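Local coordinates for protein transcriptional regulator, LRP/AsnC family (Neisseria meningitidis, PDB 2P5V) that probably regulates transcription by binding specific DNA sequences, and binds calcium ions, at residues F73-I78 with D138-F143; I13-V18 with V28-R33; E86-S91 with D128-H133; P96-C101 with L112-T117; V18-G23 with T152-N157. One frame throughout, in Å; residues are numbered along the deposited sequence.

Contact 1: residues F73-I78 with D138-F143; sequences FIRVSI and DAQSSF. With CA (calcium ion), chain I.
The guanidinium of Arg75 and the amide of Gln140 share one face of the sheet. NE2 of the amide lies obliquely to the guanidinium, and the two chains touch nearer the backbone, Arg75 CB to Gln140 CG at 4.0 Å. A third flat group, the Asp138 carboxylate, is held at both oxygens: OD1 takes the N-H of Ala139 on its anti side, 16° out of the plane, and OD2 binds calcium. Strands 70-78 and 136-150 are the first and last of the ferredoxin-like α/β sandwich. They run antiparallel here, from Phe73-Ser142 to Ser77-Asp138. Phe73, Arg75 and Ser77 each exchange two backbone hydrogen bonds with Ser142, Gln140 and Asp138. On the other face Ile74 CG2 touches Ala139 CB at 4.0 Å and Ser141 OG at 3.4 Å. This face, apolar apart from Ser141, packs against Phe122 and Leu130 of helix 119-130. The Arg75 chain is extended from CG to NE, carrying the guanidinium well beyond the strand. A water bridges Arg75 NH2 (3.3 Å) to Ser142 OG (2.9 Å). Asp109 OD1 and Glu107 O of the third subunit also bind the calcium, which sits 2.7 Å from Asp138 OD2.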
# COMPACT_ATOMS: atom_id res chain seq x y z
N PHE G 73 5.34 14.49 11.27
CA PHE G 73 6.09 13.24 11.20
C PHE G 73 6.39 12.96 9.73
O PHE G 73 5.47 12.75 8.94
CB PHE G 73 5.27 12.11 11.81
CG PHE G 73 5.21 12.17 13.30
CD1 PHE G 73 6.14 11.49 14.07
CD2 PHE G 73 4.25 12.94 13.94
CE1 PHE G 73 6.09 11.55 15.46
CE2 PHE G 73 4.20 13.00 15.32
CZ PHE G 73 5.12 12.31 16.08
N ILE G 74 7.66 13.01 9.36
CA ILE G 74 8.05 12.88 7.95
C ILE G 74 8.70 11.52 7.72
O ILE G 74 9.64 11.14 8.41
CB ILE G 74 9.02 14.00 7.51
CG1 ILE G 74 8.46 15.37 7.90
CG2 ILE G 74 9.27 13.92 6.01
CD1 ILE G 74 9.46 16.52 7.78
N ARG G 75 8.16 10.79 6.75
CA ARG G 75 8.67 9.50 6.35
C ARG G 75 9.54 9.66 5.10
O ARG G 75 9.04 10.00 4.02
CB ARG G 75 7.52 8.55 6.04
CG ARG G 75 6.56 8.27 7.19
CD ARG G 75 5.56 7.22 6.73
NE ARG G 75 4.43 6.97 7.62
CZ ARG G 75 3.47 6.07 7.38
NH1 ARG G 75 3.50 5.30 6.29
NH2 ARG G 75 2.46 5.92 8.24
N VAL G 76 10.84 9.41 5.26
CA VAL G 76 11.83 9.61 4.20
C VAL G 76 12.36 8.29 3.67
O VAL G 76 12.71 7.37 4.43
CB VAL G 76 13.02 10.50 4.69
CG1 VAL G 76 14.02 10.75 3.56
CG2 VAL G 76 12.49 11.82 5.23
N SER G 77 12.41 8.21 2.34
CA SER G 77 12.99 7.10 1.63
C SER G 77 14.32 7.58 1.15
O SER G 77 14.43 8.61 0.46
CB SER G 77 12.14 6.67 0.42
OG SER G 77 10.81 6.38 0.82
N ILE G 78 15.34 6.82 1.51
CA ILE G 78 16.69 7.14 1.18
C ILE G 78 16.96 6.63 -0.24
O ILE G 78 16.34 5.67 -0.70
CB ILE G 78 17.65 6.51 2.23
CG1 ILE G 78 18.91 7.35 2.40
CG2 ILE G 78 17.95 5.03 1.91
CD1 ILE G 78 18.64 8.72 2.98
N ASP G 138 12.53 10.16 -1.71
CA ASP G 138 11.16 10.66 -1.53
C ASP G 138 10.83 10.90 -0.05
O ASP G 138 11.52 10.40 0.83
CB ASP G 138 10.14 9.68 -2.13
CG ASP G 138 9.02 10.39 -2.88
OD1 ASP G 138 8.64 11.53 -2.51
OD2 ASP G 138 8.51 9.80 -3.87
N ALA G 139 9.77 11.67 0.18
CA ALA G 139 9.27 11.95 1.53
C ALA G 139 7.75 12.07 1.51
O ALA G 139 7.17 12.47 0.52
CB ALA G 139 9.90 13.22 2.08
N GLN G 140 7.12 11.68 2.60
CA GLN G 140 5.68 11.86 2.75
C GLN G 140 5.40 12.06 4.22
O GLN G 140 6.04 11.44 5.05
CB GLN G 140 4.90 10.66 2.21
CG GLN G 140 5.23 9.34 2.87
CD GLN G 140 4.39 8.22 2.32
OE1 GLN G 140 4.72 7.60 1.31
NE2 GLN G 140 3.28 7.95 2.98
N SER G 141 4.44 12.92 4.53
CA SER G 141 4.31 13.49 5.85
C SER G 141 2.89 13.44 6.38
O SER G 141 1.92 13.54 5.62
CB SER G 141 4.77 14.94 5.83
OG SER G 141 6.12 15.02 5.40
N SER G 142 2.82 13.27 7.70
CA SER G 142 1.58 13.38 8.46
C SER G 142 1.79 14.43 9.53
O SER G 142 2.93 14.78 9.86
CB SER G 142 1.24 12.06 9.11
OG SER G 142 1.03 11.06 8.13
N PHE G 143 0.69 14.92 10.07
CA PHE G 143 0.74 16.04 10.99
C PHE G 143 -0.15 15.76 12.19
O PHE G 143 -1.16 15.07 12.08
CB PHE G 143 0.29 17.32 10.27
CG PHE G 143 1.06 17.61 9.01
CD1 PHE G 143 2.25 18.33 9.04
CD2 PHE G 143 0.59 17.14 7.79
CE1 PHE G 143 2.96 18.58 7.87
CE2 PHE G 143 1.30 17.36 6.62
CZ PHE G 143 2.49 18.10 6.66
CA CA I . 5.93 10.35 -3.55
O HOH W 1 1.42 8.68 9.70

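Contact 2: residues I13-V18 with V28-R33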
# COMPACT_ATOMS: atom_id res chain seq x y z
N ILE G 13 16.72 4.79 41.71
CA ILE G 13 15.53 4.88 40.86
C ILE G 13 14.75 6.15 41.21
O ILE G 13 14.43 6.95 40.33
CB ILE G 13 14.59 3.66 41.01
CG1 ILE G 13 15.27 2.36 40.55
CG2 ILE G 13 13.29 3.87 40.23
CD1 ILE G 13 15.76 2.39 39.12
N LYS G 14 14.45 6.31 42.50
CA LYS G 14 13.71 7.47 43.00
C LYS G 14 14.32 8.80 42.54
O LYS G 14 13.59 9.70 42.11
CB LYS G 14 13.66 7.44 44.53
CG LYS G 14 12.86 8.57 45.18
CD LYS G 14 11.37 8.47 44.87
CE LYS G 14 10.55 9.38 45.78
NZ LYS G 14 9.14 8.92 45.92
N ILE G 15 15.64 8.91 42.63
CA ILE G 15 16.37 10.11 42.18
C ILE G 15 16.17 10.39 40.69
O ILE G 15 15.99 11.54 40.28
CB ILE G 15 17.89 9.99 42.47
CG1 ILE G 15 18.17 10.17 43.96
CG2 ILE G 15 18.67 11.02 41.68
CD1 ILE G 15 19.62 9.93 44.35
N LEU G 16 16.21 9.34 39.88
CA LEU G 16 16.02 9.47 38.43
C LEU G 16 14.58 9.86 38.08
O LEU G 16 14.35 10.67 37.20
CB LEU G 16 16.42 8.18 37.71
CG LEU G 16 17.90 7.82 37.80
CD1 LEU G 16 18.10 6.35 37.48
CD2 LEU G 16 18.75 8.69 36.87
N GLN G 17 13.62 9.28 38.79
CA GLN G 17 12.23 9.64 38.60
C GLN G 17 11.99 11.11 38.94
O GLN G 17 11.31 11.82 38.21
CB GLN G 17 11.32 8.76 39.45
CG GLN G 17 11.29 7.30 39.02
CD GLN G 17 10.56 6.42 40.02
OE1 GLN G 17 10.17 6.86 41.10
NE2 GLN G 17 10.36 5.16 39.65
N VAL G 18 12.56 11.55 40.06
CA VAL G 18 12.41 12.94 40.51
C VAL G 18 12.98 13.91 39.48
O VAL G 18 12.32 14.87 39.09
CB VAL G 18 13.09 13.19 41.88
CG1 VAL G 18 13.27 14.68 42.13
CG2 VAL G 18 12.28 12.55 43.00
N VAL G 28 19.97 20.13 47.61
CA VAL G 28 19.18 20.17 48.84
C VAL G 28 17.71 19.83 48.60
O VAL G 28 17.09 19.15 49.41
CB VAL G 28 19.27 21.55 49.55
CG1 VAL G 28 20.66 21.76 50.13
CG2 VAL G 28 18.89 22.68 48.60
N GLU G 29 17.16 20.31 47.49
CA GLU G 29 15.78 19.98 47.10
C GLU G 29 15.66 18.51 46.76
O GLU G 29 14.82 17.80 47.33
CB GLU G 29 15.35 20.85 45.92
CG GLU G 29 15.13 22.31 46.29
CD GLU G 29 15.02 23.23 45.08
OE1 GLU G 29 14.76 22.74 43.96
OE2 GLU G 29 15.21 24.46 45.25
N LEU G 30 16.51 18.05 45.85
CA LEU G 30 16.55 16.65 45.41
C LEU G 30 16.70 15.68 46.58
O LEU G 30 15.97 14.69 46.67
CB LEU G 30 17.71 16.45 44.41
CG LEU G 30 18.02 15.03 43.93
CD1 LEU G 30 16.84 14.43 43.20
CD2 LEU G 30 19.26 15.02 43.05
N SER G 31 17.64 15.98 47.47
CA SER G 31 17.88 15.17 48.67
C SER G 31 16.65 15.10 49.58
O SER G 31 16.39 14.06 50.18
CB SER G 31 19.08 15.71 49.45
OG SER G 31 18.79 16.96 50.06
N GLU G 32 15.91 16.21 49.65
CA GLU G 32 14.71 16.30 50.49
C GLU G 32 13.55 15.44 49.96
O GLU G 32 12.71 14.99 50.74
CB GLU G 32 14.28 17.77 50.62
CG GLU G 32 13.23 18.06 51.69
CD GLU G 32 13.79 18.08 53.11
OE1 GLU G 32 14.86 17.48 53.36
OE2 GLU G 32 13.15 18.70 54.00
N ARG G 33 13.52 15.19 48.65
CA ARG G 33 12.46 14.38 48.04
C ARG G 33 12.82 12.89 47.99
O ARG G 33 11.97 12.06 47.68
CB ARG G 33 12.11 14.87 46.63
CG ARG G 33 12.21 16.38 46.43
CD ARG G 33 11.06 16.95 45.62
NE ARG G 33 11.27 18.37 45.34
CZ ARG G 33 11.20 19.36 46.25
NH1 ARG G 33 10.91 19.10 47.52
NH2 ARG G 33 11.41 20.61 45.87
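Leu30 reaches across to helix 10-21 with a single methyl, CD1, which meets both Val18 and Ile15. The tighter touch is CD1 to Val18 CG1 at 3.7 Å. Ile15 CG2 stands 4.2 Å from the same CD1, and the Ile15 and Leu30 side chains cross at about a right angle. Torsions set up both touches. Leu30 places CG opposite its backbone N (chi1 174°) and then turns at CG, bringing CD1 round to helix 10-21. Val18 likewise sends CG1 away from its own N (chi1 163°), and CG1 is the branch that meets Leu30. Its other methyl, CG2, comes 4.3 Å from Arg33 CB. Lys14 starts out extended, bends at chi2, and lays CE 3.6 Å from Arg33 O. No hydrogen bond crosses between the two segments. The Arg33 side chain folds back over its own helix, and Glu29 O lies 3.9 Å above one face of its guanidinium, toward the rim. Ser31 also turns back, and its OG donates to Val28 O at 2.8 Å from above the carbonyl plane. Glu32 N reaches that oxygen from the same face. The axes of the short segments approach to 10.1 Å and run at 125° to each other. Leu30 also packs on Cys41 and Leu45 of helix 38-50, and Val18 on Leu25. Three helices sharing a small apolar core in this way are typical of the winged helix-turn-helix DNA-binding domain.

Contact 3: residues E86-S91 with D128-H133; sequences EDFAAS and DTLLSH
Phe88 turns the edge of its ring to the face of His133. The pair is T-shaped, with centroids 5.9 Å apart and planes at 83°. It joins the two helical arms of the ferredoxin-like domain on their shared side of the sheet: helix 84-94 carries Phe88, and His133 closes a type I turn, Leu130 to His133, just beyond the helical residues of 119-130. Phe88 has a second neighbour at its edge. Leu130 CD1 lies in the ring plane, 3.9 Å from Phe88 CE1. Phe88 also rests on Val76 and Ile78 of the sheet, and Leu130 on Ile74 and Ala139. The imidazole is gripped at its rim. Gly135 N bonds to ND1. Across the contact, His133 NE2 and Ser91 OG share a hydrogen bond of 2.7 Å, with OG in the ring plane. A weak bond runs from His133 NE2 to Asp87 O at 3.4 Å. Partners at both nitrogens should limit rotation of the ring. Asp87 points its carboxylate elsewhere, to NE2 of His134; of its side chain, CB comes nearest the His133 ring. The turn reaches another chain, where Lys80 NZ of the third subunit bonds to His133 O. Phe88 CA lies 3.8 Å from His133 CE1.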
# COMPACT_ATOMS: atom_id res chain seq x y z
N GLU G 86 24.75 8.18 5.22
CA GLU G 86 25.70 9.00 5.96
C GLU G 86 25.49 10.49 5.70
O GLU G 86 25.41 11.27 6.65
CB GLU G 86 27.11 8.59 5.57
CG GLU G 86 28.20 9.12 6.48
CD GLU G 86 29.57 8.59 6.10
OE1 GLU G 86 29.66 7.44 5.62
OE2 GLU G 86 30.56 9.32 6.30
N ASP G 87 25.39 10.88 4.43
CA ASP G 87 25.20 12.28 4.05
C ASP G 87 23.88 12.86 4.56
O ASP G 87 23.80 14.05 4.88
CB ASP G 87 25.23 12.44 2.52
CG ASP G 87 26.61 12.21 1.95
OD1 ASP G 87 27.62 12.23 2.70
OD2 ASP G 87 26.69 11.99 0.72
N PHE G 88 22.86 12.02 4.60
CA PHE G 88 21.53 12.45 5.03
C PHE G 88 21.51 12.65 6.54
O PHE G 88 20.98 13.65 7.03
CB PHE G 88 20.46 11.44 4.60
CG PHE G 88 19.09 11.77 5.11
CD1 PHE G 88 18.40 12.87 4.61
CD2 PHE G 88 18.49 11.02 6.11
CE1 PHE G 88 17.14 13.21 5.08
CE2 PHE G 88 17.23 11.35 6.60
CZ PHE G 88 16.55 12.45 6.07
N ALA G 89 22.07 11.69 7.27
CA ALA G 89 22.20 11.83 8.71
C ALA G 89 22.95 13.12 9.07
O ALA G 89 22.57 13.83 10.00
CB ALA G 89 22.91 10.61 9.30
N ALA G 90 24.01 13.43 8.32
CA ALA G 90 24.82 14.62 8.56
C ALA G 90 24.01 15.92 8.42
O ALA G 90 24.14 16.85 9.23
CB ALA G 90 26.02 14.64 7.63
N SER G 91 23.21 15.99 7.36
CA SER G 91 22.37 17.17 7.10
C SER G 91 21.23 17.28 8.11
O SER G 91 20.91 18.38 8.56
CB SER G 91 21.78 17.10 5.69
OG SER G 91 22.81 16.95 4.73
N ASP G 128 12.51 22.92 -0.69
CA ASP G 128 13.83 23.54 -0.89
C ASP G 128 14.96 22.81 -0.15
O ASP G 128 16.09 22.85 -0.60
CB ASP G 128 13.82 25.01 -0.47
CG ASP G 128 12.63 25.77 -1.02
OD1 ASP G 128 12.01 25.30 -2.00
OD2 ASP G 128 12.30 26.83 -0.45
N THR G 129 14.66 22.16 0.98
CA THR G 129 15.72 21.53 1.78
C THR G 129 15.70 20.01 1.69
O THR G 129 16.65 19.39 1.24
CB THR G 129 15.67 21.97 3.26
OG1 THR G 129 15.86 23.38 3.33
CG2 THR G 129 16.77 21.30 4.08
N LEU G 130 14.60 19.41 2.13
CA LEU G 130 14.53 17.96 2.22
C LEU G 130 14.66 17.26 0.86
O LEU G 130 15.55 16.44 0.66
CB LEU G 130 13.22 17.55 2.88
CG LEU G 130 13.06 16.06 3.20
CD1 LEU G 130 14.24 15.55 4.02
CD2 LEU G 130 11.76 15.88 3.92
N LEU G 131 13.77 17.61 -0.07
CA LEU G 131 13.63 16.86 -1.32
C LEU G 131 14.78 17.13 -2.26
O LEU G 131 15.09 16.28 -3.09
CB LEU G 131 12.29 17.18 -2.00
CG LEU G 131 11.07 16.69 -1.22
CD1 LEU G 131 9.77 17.15 -1.87
CD2 LEU G 131 11.08 15.17 -1.09
N SER G 132 15.39 18.30 -2.11
CA SER G 132 16.54 18.71 -2.91
C SER G 132 17.82 17.96 -2.53
O SER G 132 18.80 17.97 -3.29
CB SER G 132 16.77 20.21 -2.74
OG SER G 132 17.02 20.53 -1.38
N HIS G 133 17.82 17.34 -1.36
CA HIS G 133 18.98 16.62 -0.85
C HIS G 133 19.25 15.39 -1.71
O HIS G 133 18.35 14.57 -1.95
CB HIS G 133 18.75 16.22 0.62
CG HIS G 133 20.00 15.79 1.34
ND1 HIS G 133 20.70 14.65 1.00
CD2 HIS G 133 20.64 16.32 2.40
CE1 HIS G 133 21.73 14.51 1.81
NE2 HIS G 133 21.72 15.52 2.67

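Contact 4: residues P96-C101 with L112-T117; sequences PEVLSC and LQAFFT
Glu97 O accepts the N-H of Phe115 at 3.0 Å, the first bond of an antiparallel hairpin made by strands 98-104 and 110-116. The same oxygen also receives a CA-H...O contact from Ala114. Further along, Gln113 O faces two successive donors. Leu99 N reaches it at 2.9 Å, nearly along the C=O axis, and Ser100 N adds a weak bond at 3.5 Å. This doubling is a classic beta bulge, made possible by the helix-like backbone of Leu99 (psi -38°). Pairing then resumes, with Gln113 N bonded to Ser100 O at 2.9 Å. Other backbone groups pair outside the hairpin: Leu112, Ala114 and Phe116 with strand 70-78. Val98 O takes Lys149 NZ of the second subunit. Cys101 SG sits 3.6 Å from Leu112 CD1, and Val98 CG1 4.1 Å from Leu112 CG. This face lies against Val92 of helix 84-94. Leu99 CD2 meets the Phe115 ring obliquely at CD2, 3.9 Å away. Glu97 CG lies 3.8 Å from Phe116 CE1, so the aliphatic part of the acid packs obliquely beside the ring. Backbone bonds thus supply the polar grip within the hairpin. Apolar contacts cover the Val98-Leu112 face, while Ser100 and Gln113 sit on the other. The outer edge, at Ser100 and Cys101, pairs with a strand of the second subunit, so the sheet continues across the interface.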
# COMPACT_ATOMS: atom_id res chain seq x y z
N PRO G 96 17.59 22.53 12.28
CA PRO G 96 17.03 22.71 13.63
C PRO G 96 15.54 22.39 13.77
O PRO G 96 15.07 22.10 14.88
CB PRO G 96 17.29 24.20 13.93
CG PRO G 96 18.23 24.66 12.87
CD PRO G 96 17.99 23.81 11.68
N GLU G 97 14.80 22.45 12.66
CA GLU G 97 13.38 22.10 12.67
C GLU G 97 13.13 20.61 12.88
O GLU G 97 12.07 20.24 13.36
CB GLU G 97 12.66 22.59 11.41
CG GLU G 97 13.37 22.31 10.09
CD GLU G 97 14.38 23.38 9.72
OE1 GLU G 97 13.95 24.46 9.28
OE2 GLU G 97 15.58 23.12 9.87
N VAL G 98 14.10 19.76 12.54
CA VAL G 98 14.01 18.32 12.81
C VAL G 98 14.58 18.03 14.21
O VAL G 98 15.77 18.19 14.43
CB VAL G 98 14.74 17.47 11.73
CG1 VAL G 98 14.63 15.97 12.01
CG2 VAL G 98 14.19 17.79 10.36
N LEU G 99 13.71 17.65 15.14
CA LEU G 99 14.10 17.27 16.51
C LEU G 99 14.61 15.83 16.61
O LEU G 99 15.54 15.54 17.35
CB LEU G 99 12.91 17.42 17.46
CG LEU G 99 12.65 18.85 17.96
CD1 LEU G 99 12.40 19.81 16.80
CD2 LEU G 99 11.48 18.86 18.96
N SER G 100 14.01 14.93 15.87
CA SER G 100 14.43 13.55 15.93
C SER G 100 14.34 12.89 14.57
O SER G 100 13.51 13.26 13.73
CB SER G 100 13.66 12.78 17.03
OG SER G 100 12.28 12.65 16.72
N CYS G 101 15.24 11.94 14.36
CA CYS G 101 15.32 11.17 13.14
C CYS G 101 15.77 9.77 13.52
O CYS G 101 16.81 9.60 14.17
CB CYS G 101 16.34 11.79 12.18
SG CYS G 101 16.57 10.86 10.67
N LEU G 112 11.22 11.15 10.71
CA LEU G 112 11.63 12.44 11.23
C LEU G 112 10.46 13.11 11.95
O LEU G 112 9.31 12.97 11.55
CB LEU G 112 12.10 13.35 10.10
CG LEU G 112 13.46 13.04 9.45
CD1 LEU G 112 13.51 11.64 8.87
CD2 LEU G 112 13.76 14.07 8.38
N GLN G 113 10.76 13.82 13.03
CA GLN G 113 9.74 14.57 13.77
C GLN G 113 10.21 16.02 13.76
O GLN G 113 11.35 16.31 14.15
CB GLN G 113 9.58 13.99 15.19
CG GLN G 113 8.29 14.42 15.91
CD GLN G 113 8.08 13.74 17.28
OE1 GLN G 113 8.60 12.64 17.54
NE2 GLN G 113 7.32 14.39 18.14
N ALA G 114 9.37 16.93 13.27
CA ALA G 114 9.78 18.31 13.00
C ALA G 114 8.70 19.33 13.32
O ALA G 114 7.51 19.01 13.30
CB ALA G 114 10.20 18.46 11.54
N PHE G 115 9.12 20.56 13.60
CA PHE G 115 8.20 21.61 14.00
C PHE G 115 8.28 22.81 13.07
O PHE G 115 9.37 23.22 12.67
CB PHE G 115 8.51 22.05 15.42
CG PHE G 115 7.78 21.26 16.46
CD1 PHE G 115 6.49 21.62 16.84
CD2 PHE G 115 8.38 20.18 17.07
CE1 PHE G 115 5.82 20.91 17.82
CE2 PHE G 115 7.71 19.46 18.05
CZ PHE G 115 6.43 19.83 18.43
N PHE G 116 7.12 23.37 12.75
CA PHE G 116 7.01 24.54 11.87
C PHE G 116 5.92 25.44 12.36
O PHE G 116 5.06 25.01 13.13
CB PHE G 116 6.73 24.10 10.43
CG PHE G 116 7.75 23.15 9.89
CD1 PHE G 116 8.85 23.62 9.18
CD2 PHE G 116 7.65 21.80 10.15
CE1 PHE G 116 9.81 22.74 8.71
CE2 PHE G 116 8.60 20.91 9.68
CZ PHE G 116 9.68 21.38 8.96
N THR G 117 5.96 26.69 11.93
CA THR G 117 4.92 27.66 12.29
C THR G 117 3.61 27.31 11.60
O THR G 117 2.54 27.36 12.20
CB THR G 117 5.29 29.10 11.91
OG1 THR G 117 5.52 29.16 10.50
CG2 THR G 117 6.53 29.56 12.66

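Contact 5: residues V18-G23 with T152-N157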
# COMPACT_ATOMS: atom_id res chain seq x y z
N VAL G 18 12.56 11.55 40.06
CA VAL G 18 12.41 12.94 40.51
C VAL G 18 12.98 13.91 39.48
O VAL G 18 12.32 14.87 39.09
CB VAL G 18 13.09 13.19 41.88
CG1 VAL G 18 13.27 14.68 42.13
CG2 VAL G 18 12.28 12.55 43.00
N LEU G 19 14.21 13.65 39.05
CA LEU G 19 14.91 14.55 38.13
C LEU G 19 14.31 14.56 36.71
O LEU G 19 14.39 15.58 36.02
CB LEU G 19 16.40 14.18 38.05
CG LEU G 19 17.24 14.50 39.28
CD1 LEU G 19 18.63 13.90 39.12
CD2 LEU G 19 17.31 16.01 39.53
N GLN G 20 13.73 13.44 36.29
CA GLN G 20 13.08 13.37 34.98
C GLN G 20 11.91 14.34 34.91
O GLN G 20 11.68 14.97 33.87
CB GLN G 20 12.61 11.95 34.65
CG GLN G 20 13.70 11.09 34.04
CD GLN G 20 13.17 9.82 33.41
OE1 GLN G 20 13.55 9.46 32.29
NE2 GLN G 20 12.27 9.14 34.11
N GLU G 21 11.18 14.47 36.01
CA GLU G 21 10.05 15.39 36.11
C GLU G 21 10.47 16.81 36.48
O GLU G 21 9.87 17.77 36.00
CB GLU G 21 9.02 14.86 37.12
CG GLU G 21 8.23 13.68 36.59
CD GLU G 21 7.46 14.01 35.32
OE1 GLU G 21 6.63 14.94 35.34
OE2 GLU G 21 7.71 13.36 34.29
N ASN G 22 11.48 16.94 37.33
CA ASN G 22 11.93 18.24 37.84
C ASN G 22 13.44 18.36 37.71
O ASN G 22 14.18 18.17 38.69
CB ASN G 22 11.51 18.44 39.30
CG ASN G 22 10.10 17.93 39.59
OD1 ASN G 22 9.12 18.67 39.44
ND2 ASN G 22 10.00 16.67 40.00
N GLY G 23 13.90 18.65 36.51
CA GLY G 23 15.32 18.69 36.19
C GLY G 23 16.11 19.84 36.80
O GLY G 23 17.34 19.80 36.80
N THR G 152 8.96 12.94 28.36
CA THR G 152 10.34 12.54 28.10
C THR G 152 10.82 11.50 29.13
O THR G 152 11.89 10.92 28.99
CB THR G 152 11.29 13.76 28.17
OG1 THR G 152 11.11 14.44 29.42
CG2 THR G 152 11.00 14.72 27.04
N SER G 153 10.00 11.27 30.15
CA SER G 153 10.35 10.39 31.24
C SER G 153 10.26 8.93 30.82
O SER G 153 9.20 8.46 30.38
CB SER G 153 9.45 10.63 32.45
OG SER G 153 9.41 12.01 32.74
N LEU G 154 11.38 8.23 30.94
CA LEU G 154 11.45 6.80 30.67
C LEU G 154 10.85 6.06 31.85
O LEU G 154 10.93 6.55 32.99
CB LEU G 154 12.89 6.35 30.46
CG LEU G 154 13.59 6.82 29.18
CD1 LEU G 154 15.10 6.51 29.23
CD2 LEU G 154 12.96 6.18 27.97
N PRO G 155 10.26 4.87 31.60
CA PRO G 155 9.74 4.03 32.66
C PRO G 155 10.90 3.30 33.31
O PRO G 155 11.81 2.84 32.61
CB PRO G 155 8.83 3.06 31.92
CG PRO G 155 9.49 2.90 30.58
CD PRO G 155 10.09 4.25 30.27
N LEU G 156 10.91 3.21 34.64
CA LEU G 156 12.07 2.67 35.35
C LEU G 156 11.74 1.49 36.27
O LEU G 156 12.64 0.96 36.92
CB LEU G 156 12.79 3.78 36.13
CG LEU G 156 13.30 4.96 35.28
CD1 LEU G 156 14.07 5.98 36.12
CD2 LEU G 156 14.14 4.48 34.09
N ASN G 157 10.48 1.06 36.28
CA ASN G 157 9.99 0.05 37.21
C ASN G 157 10.65 -1.32 37.03
O ASN G 157 10.76 -2.09 37.98
CB ASN G 157 8.48 -0.09 37.08
CG ASN G 157 7.76 1.22 37.32
OD1 ASN G 157 7.98 1.88 38.34
ND2 ASN G 157 6.90 1.61 36.38
O HOH W 2 12.67 13.28 31.42
O HOH W 3 14.32 10.68 30.13
O HOH W 4 9.23 14.40 32.22
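The first long helix of the DNA-binding domain, 10-21, is met near its C-terminal end by the tail that follows strand 136-150. Gln20 makes the main link, clasping the backbone of Leu154 with both ends of its amide. Leu154 N donates to Gln20 OE1 at 2.8 Å, from a position tilted 33° off the carbonyl plane. In return Gln20 NE2 donates to Leu154 O at 3.1 Å. That bond is almost straight (176°), lies in the carbonyl plane and uses a lone pair. The Gln20 chain runs extended beyond CG, which brings the amide out to the tail. Two bonds to one residue fix the rotation of this buried amide. The tail thus returns to the winged helix-turn-helix domain after the whole ligand-binding domain has intervened in sequence. Leu156 lies farther along it, with CD1 4.2 Å from Gln20 NE2, and packs on Ile13 and Leu16 of the same helix. Leu154 turns to another chain and touches Phe115 of the second subunit, while Gln20 packs on Leu61 of that subunit. Waters fill in the polar joints. One donates to Gln20 O at 3.0 Å and also contacts Ser153 OG. Another bridges Gln20 O and Thr152 OG1. A third lies between Gln20 OE1 and Thr152 O, 2.7 Å from the latter. The carboxylate of Glu21 comes round to Ser153, its OE2 2.7 Å from Ser153 OG.

The five contacts fall into two groups. Contacts 2 and 5 share helix 10-21 and Val18, and their centres lie about 10 Å apart. Contacts 1, 3 and 4 lie in the ligand-binding domain, with centres 12 to 13 Å apart. Contacts 1 and 4 belong to one four-stranded sheet, in which strands 70-78 and 110-116 are neighbours. Contact 3 joins the helices packed on it. Contact 4 is nested within contact 3, and contact 3 within contact 1. Contact 5 encloses all three and crosses contact 2, so the chain leaves the DNA-binding domain and comes back to it. The centres of contacts 1 and 2 are about 40 Å apart, so the calcium site at Asp138 is remote from the helix-turn-helix.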